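Local coordinates for protein proteasome accessory factor B/C (PafBC) (Paenarthrobacter aurescens, PDB 6SJ9) that acts as a transcriptional regulator of the bacterial DNA damage response, probably binding DNA through winged helix-turn-helix domains, at residues Q368-H373 with K379-D384; G623-L628 with E645-E650. One frame throughout, in Å; residues are numbered along the deposited sequence.

Contact 1: Q368-H373 with K379-D384; sequences QEVADH and KALIDD
Ala371 and Leu381 mark the nearest approach of two helices, 367-374 and 378-389, with 5.7 Å between their CA atoms. A turn of three residues joins the helices, and the second sets off across the first, steeply inclined to it. So close an approach suits alanine, whose methyl group points toward the partner helix and takes little room: its CB lies 3.9 Å from Leu381 CB.

Leu381 supplies the larger half of the interface. Its CG stands anti to the backbone N (chi1 179°), which carries the branched end toward the other helix. There CD2 does most of the touching: it sits 3.8 Å from Ala371 CB, presses on the backbone at 3.4 Å from Ala371 N, and reaches Val370 CG1 at 3.9 Å. The valine and leucine side chains cross at about a right angle. All three residues are buried, which suits their apolar side chains, and helix 346-360 adds to the core, Phe358 against Val370 and Leu355 against Leu381.

Polar groups keep to other faces. Gln368 NE2 donates to Asp372 OD1 one helical turn on (3.0 Å); the acceptor lies in the amide plane, yet the donor stands above the carboxylate plane. Asp384, also buried, is tied to helix 346-360 by a salt bridge with Arg351 and a hydrogen bond with Gln348.

Two short helices joined by a tight turn, backed by a third helix and followed by the hairpin 404-413, follow the order of a winged helix-turn-helix, consistent with the PafC helix-turn-helix family; helix 378-389 would probably be the recognition helix.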
# COMPACT_ATOMS: atom_id res chain seq x y z
N GLN A 368 24.40 -2.61 3.84
CA GLN A 368 25.16 -3.87 3.89
C GLN A 368 25.15 -4.45 5.30
O GLN A 368 24.91 -5.65 5.49
CB GLN A 368 26.61 -3.72 3.46
CG GLN A 368 27.34 -5.12 3.34
CD GLN A 368 26.63 -6.01 2.28
OE1 GLN A 368 26.55 -5.64 1.11
NE2 GLN A 368 26.12 -7.17 2.69
N GLU A 369 25.38 -3.60 6.28
CA GLU A 369 25.44 -4.03 7.66
C GLU A 369 24.09 -4.51 8.16
O GLU A 369 24.01 -5.45 8.95
CB GLU A 369 25.98 -2.87 8.48
CG GLU A 369 25.88 -2.98 9.95
CD GLU A 369 26.40 -1.71 10.59
OE1 GLU A 369 25.78 -1.19 11.55
OE2 GLU A 369 27.46 -1.23 10.10
N VAL A 370 23.01 -3.89 7.71
CA VAL A 370 21.73 -4.35 8.21
C VAL A 370 21.30 -5.63 7.49
O VAL A 370 20.72 -6.52 8.11
CB VAL A 370 20.70 -3.22 8.10
CG1 VAL A 370 19.29 -3.74 8.31
CG2 VAL A 370 21.00 -2.16 9.20
N ALA A 371 21.62 -5.76 6.20
CA ALA A 371 21.33 -7.03 5.53
C ALA A 371 22.06 -8.20 6.20
O ALA A 371 21.45 -9.23 6.51
CB ALA A 371 21.71 -6.93 4.06
N ASP A 372 23.35 -8.01 6.52
CA ASP A 372 24.12 -9.05 7.22
C ASP A 372 23.48 -9.41 8.55
O ASP A 372 23.36 -10.59 8.88
CB ASP A 372 25.54 -8.57 7.52
CG ASP A 372 26.37 -8.38 6.28
OD1 ASP A 372 25.98 -8.81 5.18
OD2 ASP A 372 27.43 -7.77 6.44
N HIS A 373 23.05 -8.40 9.30
CA HIS A 373 22.40 -8.63 10.58
C HIS A 373 21.14 -9.48 10.43
O HIS A 373 20.87 -10.35 11.26
CB HIS A 373 22.07 -7.28 11.22
CG HIS A 373 21.19 -7.39 12.42
ND1 HIS A 373 21.65 -7.81 13.65
CD2 HIS A 373 19.86 -7.15 12.56
CE1 HIS A 373 20.64 -7.81 14.50
NE2 HIS A 373 19.55 -7.42 13.87
N LYS A 379 20.63 -7.20 -1.93
CA LYS A 379 19.53 -6.95 -2.85
C LYS A 379 18.18 -7.31 -2.25
O LYS A 379 17.16 -6.68 -2.57
CB LYS A 379 19.72 -7.78 -4.13
CG LYS A 379 20.76 -7.23 -5.08
CD LYS A 379 20.12 -6.13 -5.88
CE LYS A 379 19.99 -6.59 -7.30
NZ LYS A 379 21.19 -6.29 -8.10
N ALA A 380 18.15 -8.35 -1.43
CA ALA A 380 16.90 -8.69 -0.75
C ALA A 380 16.51 -7.56 0.19
O ALA A 380 15.33 -7.21 0.28
CB ALA A 380 17.07 -10.01 0.04
N LEU A 381 17.49 -6.98 0.90
CA LEU A 381 17.16 -5.87 1.79
C LEU A 381 16.66 -4.64 1.02
O LEU A 381 15.67 -4.01 1.42
CB LEU A 381 18.37 -5.52 2.66
CG LEU A 381 18.07 -4.35 3.59
CD1 LEU A 381 16.97 -4.68 4.52
CD2 LEU A 381 19.26 -4.01 4.43
N ILE A 382 17.30 -4.32 -0.10
CA ILE A 382 16.84 -3.20 -0.94
C ILE A 382 15.40 -3.44 -1.42
O ILE A 382 14.58 -2.51 -1.48
CB ILE A 382 17.83 -3.01 -2.09
CG1 ILE A 382 19.13 -2.45 -1.52
CG2 ILE A 382 17.25 -2.09 -3.09
CD1 ILE A 382 20.33 -2.60 -2.51
N ASP A 383 15.08 -4.68 -1.80
CA ASP A 383 13.72 -4.93 -2.24
C ASP A 383 12.72 -4.73 -1.08
O ASP A 383 11.63 -4.22 -1.30
CB ASP A 383 13.58 -6.33 -2.82
CG ASP A 383 12.41 -6.41 -3.80
OD1 ASP A 383 12.34 -5.52 -4.67
OD2 ASP A 383 11.56 -7.33 -3.71
N ASP A 384 13.08 -5.15 0.15
CA ASP A 384 12.24 -4.86 1.31
C ASP A 384 11.98 -3.37 1.42
O ASP A 384 10.87 -2.96 1.71
CB ASP A 384 12.87 -5.31 2.63
CG ASP A 384 12.96 -6.82 2.76
OD1 ASP A 384 12.21 -7.56 2.09
OD2 ASP A 384 13.77 -7.27 3.58

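Contact 2: G623-L628 with E645-E650; sequences GDAGWL and ESLRQE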
# COMPACT_ATOMS: atom_id res chain seq x y z
N GLY A 623 -6.11 -10.02 -9.81
CA GLY A 623 -7.21 -10.34 -8.92
C GLY A 623 -8.55 -10.36 -9.61
O GLY A 623 -9.45 -11.10 -9.20
N ASP A 624 -8.71 -9.55 -10.66
CA ASP A 624 -9.96 -9.42 -11.38
C ASP A 624 -9.62 -8.92 -12.78
O ASP A 624 -8.80 -8.01 -12.94
CB ASP A 624 -10.91 -8.43 -10.68
CG ASP A 624 -12.29 -8.35 -11.36
OD1 ASP A 624 -13.19 -9.13 -10.95
OD2 ASP A 624 -12.47 -7.56 -12.33
N ALA A 625 -10.26 -9.52 -13.79
CA ALA A 625 -9.98 -9.11 -15.16
C ALA A 625 -10.37 -7.67 -15.42
O ALA A 625 -9.82 -7.05 -16.33
CB ALA A 625 -10.70 -10.03 -16.16
N GLY A 626 -11.32 -7.13 -14.64
CA GLY A 626 -11.71 -5.74 -14.81
C GLY A 626 -10.63 -4.72 -14.48
O GLY A 626 -10.64 -3.61 -15.01
N TRP A 627 -9.67 -5.07 -13.62
CA TRP A 627 -8.61 -4.11 -13.30
C TRP A 627 -7.63 -3.94 -14.44
O TRP A 627 -6.96 -2.90 -14.51
CB TRP A 627 -7.84 -4.54 -12.07
CG TRP A 627 -8.71 -4.73 -10.93
CD1 TRP A 627 -9.94 -4.15 -10.72
CD2 TRP A 627 -8.44 -5.52 -9.77
NE1 TRP A 627 -10.45 -4.55 -9.52
CE2 TRP A 627 -9.55 -5.39 -8.92
CE3 TRP A 627 -7.36 -6.32 -9.39
CZ2 TRP A 627 -9.62 -6.05 -7.71
CZ3 TRP A 627 -7.42 -6.97 -8.18
CH2 TRP A 627 -8.55 -6.83 -7.35
N LEU A 628 -7.61 -4.89 -15.37
CA LEU A 628 -6.51 -4.95 -16.33
C LEU A 628 -6.47 -3.75 -17.25
O LEU A 628 -5.38 -3.20 -17.47
CB LEU A 628 -6.60 -6.27 -17.10
CG LEU A 628 -5.26 -6.77 -17.57
CD1 LEU A 628 -4.34 -6.61 -16.42
CD2 LEU A 628 -5.37 -8.22 -17.92
N GLU A 645 -6.25 -13.56 -25.55
CA GLU A 645 -6.63 -12.63 -26.61
C GLU A 645 -7.87 -11.82 -26.24
O GLU A 645 -7.99 -10.64 -26.59
CB GLU A 645 -6.86 -13.39 -27.92
CG GLU A 645 -7.27 -12.51 -29.08
CD GLU A 645 -6.19 -11.50 -29.50
OE1 GLU A 645 -5.01 -11.67 -29.14
OE2 GLU A 645 -6.55 -10.51 -30.18
N SER A 646 -8.84 -12.46 -25.59
CA SER A 646 -10.05 -11.75 -25.21
C SER A 646 -9.70 -10.52 -24.37
O SER A 646 -10.07 -9.38 -24.73
CB SER A 646 -10.99 -12.70 -24.47
OG SER A 646 -10.29 -13.35 -23.42
N LEU A 647 -8.89 -10.71 -23.33
CA LEU A 647 -8.51 -9.60 -22.45
C LEU A 647 -7.70 -8.55 -23.19
O LEU A 647 -7.90 -7.35 -22.97
CB LEU A 647 -7.73 -10.12 -21.25
CG LEU A 647 -8.49 -10.99 -20.25
CD1 LEU A 647 -7.69 -11.22 -19.00
CD2 LEU A 647 -9.78 -10.29 -19.89
N ARG A 648 -6.84 -8.97 -24.13
CA ARG A 648 -6.04 -7.99 -24.87
C ARG A 648 -6.91 -7.01 -25.64
O ARG A 648 -6.65 -5.79 -25.64
CB ARG A 648 -5.07 -8.69 -25.82
CG ARG A 648 -4.35 -7.71 -26.74
CD ARG A 648 -3.68 -8.42 -27.90
NE ARG A 648 -3.00 -7.50 -28.80
CZ ARG A 648 -2.39 -7.88 -29.92
NH1 ARG A 648 -2.38 -9.15 -30.28
NH2 ARG A 648 -1.78 -6.98 -30.69
N GLN A 649 -7.90 -7.52 -26.38
CA GLN A 649 -8.76 -6.67 -27.21
C GLN A 649 -9.70 -5.84 -26.35
O GLN A 649 -9.99 -4.68 -26.67
CB GLN A 649 -9.55 -7.51 -28.21
CG GLN A 649 -8.67 -8.22 -29.21
CD GLN A 649 -9.46 -8.78 -30.39
OE1 GLN A 649 -10.68 -8.60 -30.48
NE2 GLN A 649 -8.77 -9.47 -31.29
N GLU A 650 -10.17 -6.43 -25.25
CA GLU A 650 -11.02 -5.69 -24.33
C GLU A 650 -10.28 -4.49 -23.74
O GLU A 650 -10.89 -3.45 -23.47
CB GLU A 650 -11.50 -6.64 -23.23
CG GLU A 650 -12.64 -6.13 -22.37
CD GLU A 650 -13.02 -7.11 -21.27
OE1 GLU A 650 -12.70 -8.32 -21.39
OE2 GLU A 650 -13.66 -6.68 -20.29
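Leu647 projects from the first turn of helix 645-659 onto Ala625 and Leu628, where the other segment turns into helix 627-634. At the root of the side chain, CB meets nothing of that segment closely; it serves to lift the branch point off the helix. CG lies anti to the carbonyl carbon (chi1 -67°), and from it the two methyl groups diverge to separate partners. CD2 rests on Ala625 CB at 3.9 Å, while CD1 meets Leu628 CD2 at the same distance, the two leucines crossing at about a right angle. A forked residue is apt here, since one side chain can touch both the turn and the helix behind it. Beneath them, Val586 and Val588 of strand 586-592 complete the apolar patch, so that both helices lie on the sheet of the ferredoxin-like WCX domain.

Ala625 is presented by a type I turn running from Asp624 to Trp627. Asp624 OD2 accepts from Gly626 N at 2.6 Å, a capping bond that reaches the carboxylate from above its plane and is bent to 141°. The same aspartate lays its CB over the centre of one face of the Trp627 ring, 3.8 Å from the plane. That indole packs on Leu113 and Ala117 of helix 95-118.

Around Leu647 the helix carries polar groups: Gln649 NE2 donates to the anti lone pair of Glu645 OE2 (2.7 Å), and Arg648 forms a salt bridge with Asp322.

Between the segments themselves, however, only methyl groups meet. Such contacts have no directional demand, so the contact between turn and helix relies on shape and van der Waals packing, helped by the shared seat on strand 586-592, while hydrogen bonding fixes each piece internally.

Contacts 1 and 2 follow one another along the chain, in the PafC helix-turn-helix domain and the second WCX domain respectively. Their centres are 36 Å apart and their nearest atoms about 19 Å, so neither touches the other. Both set a leucine against an alanine and one further aliphatic residue, but contact 1 joins two helices and is wholly buried, whereas contact 2 joins a helix to the turn and start of another and is only partly so. Contact 1 forms part of a probable DNA-binding unit; contact 2 lies over a sheet in a different domain, and its flank meets helix 95-118. The potassium ion, bound around Leu16, Thr18, Ile81, Lys83 and Ser85, involves residues of neither contact.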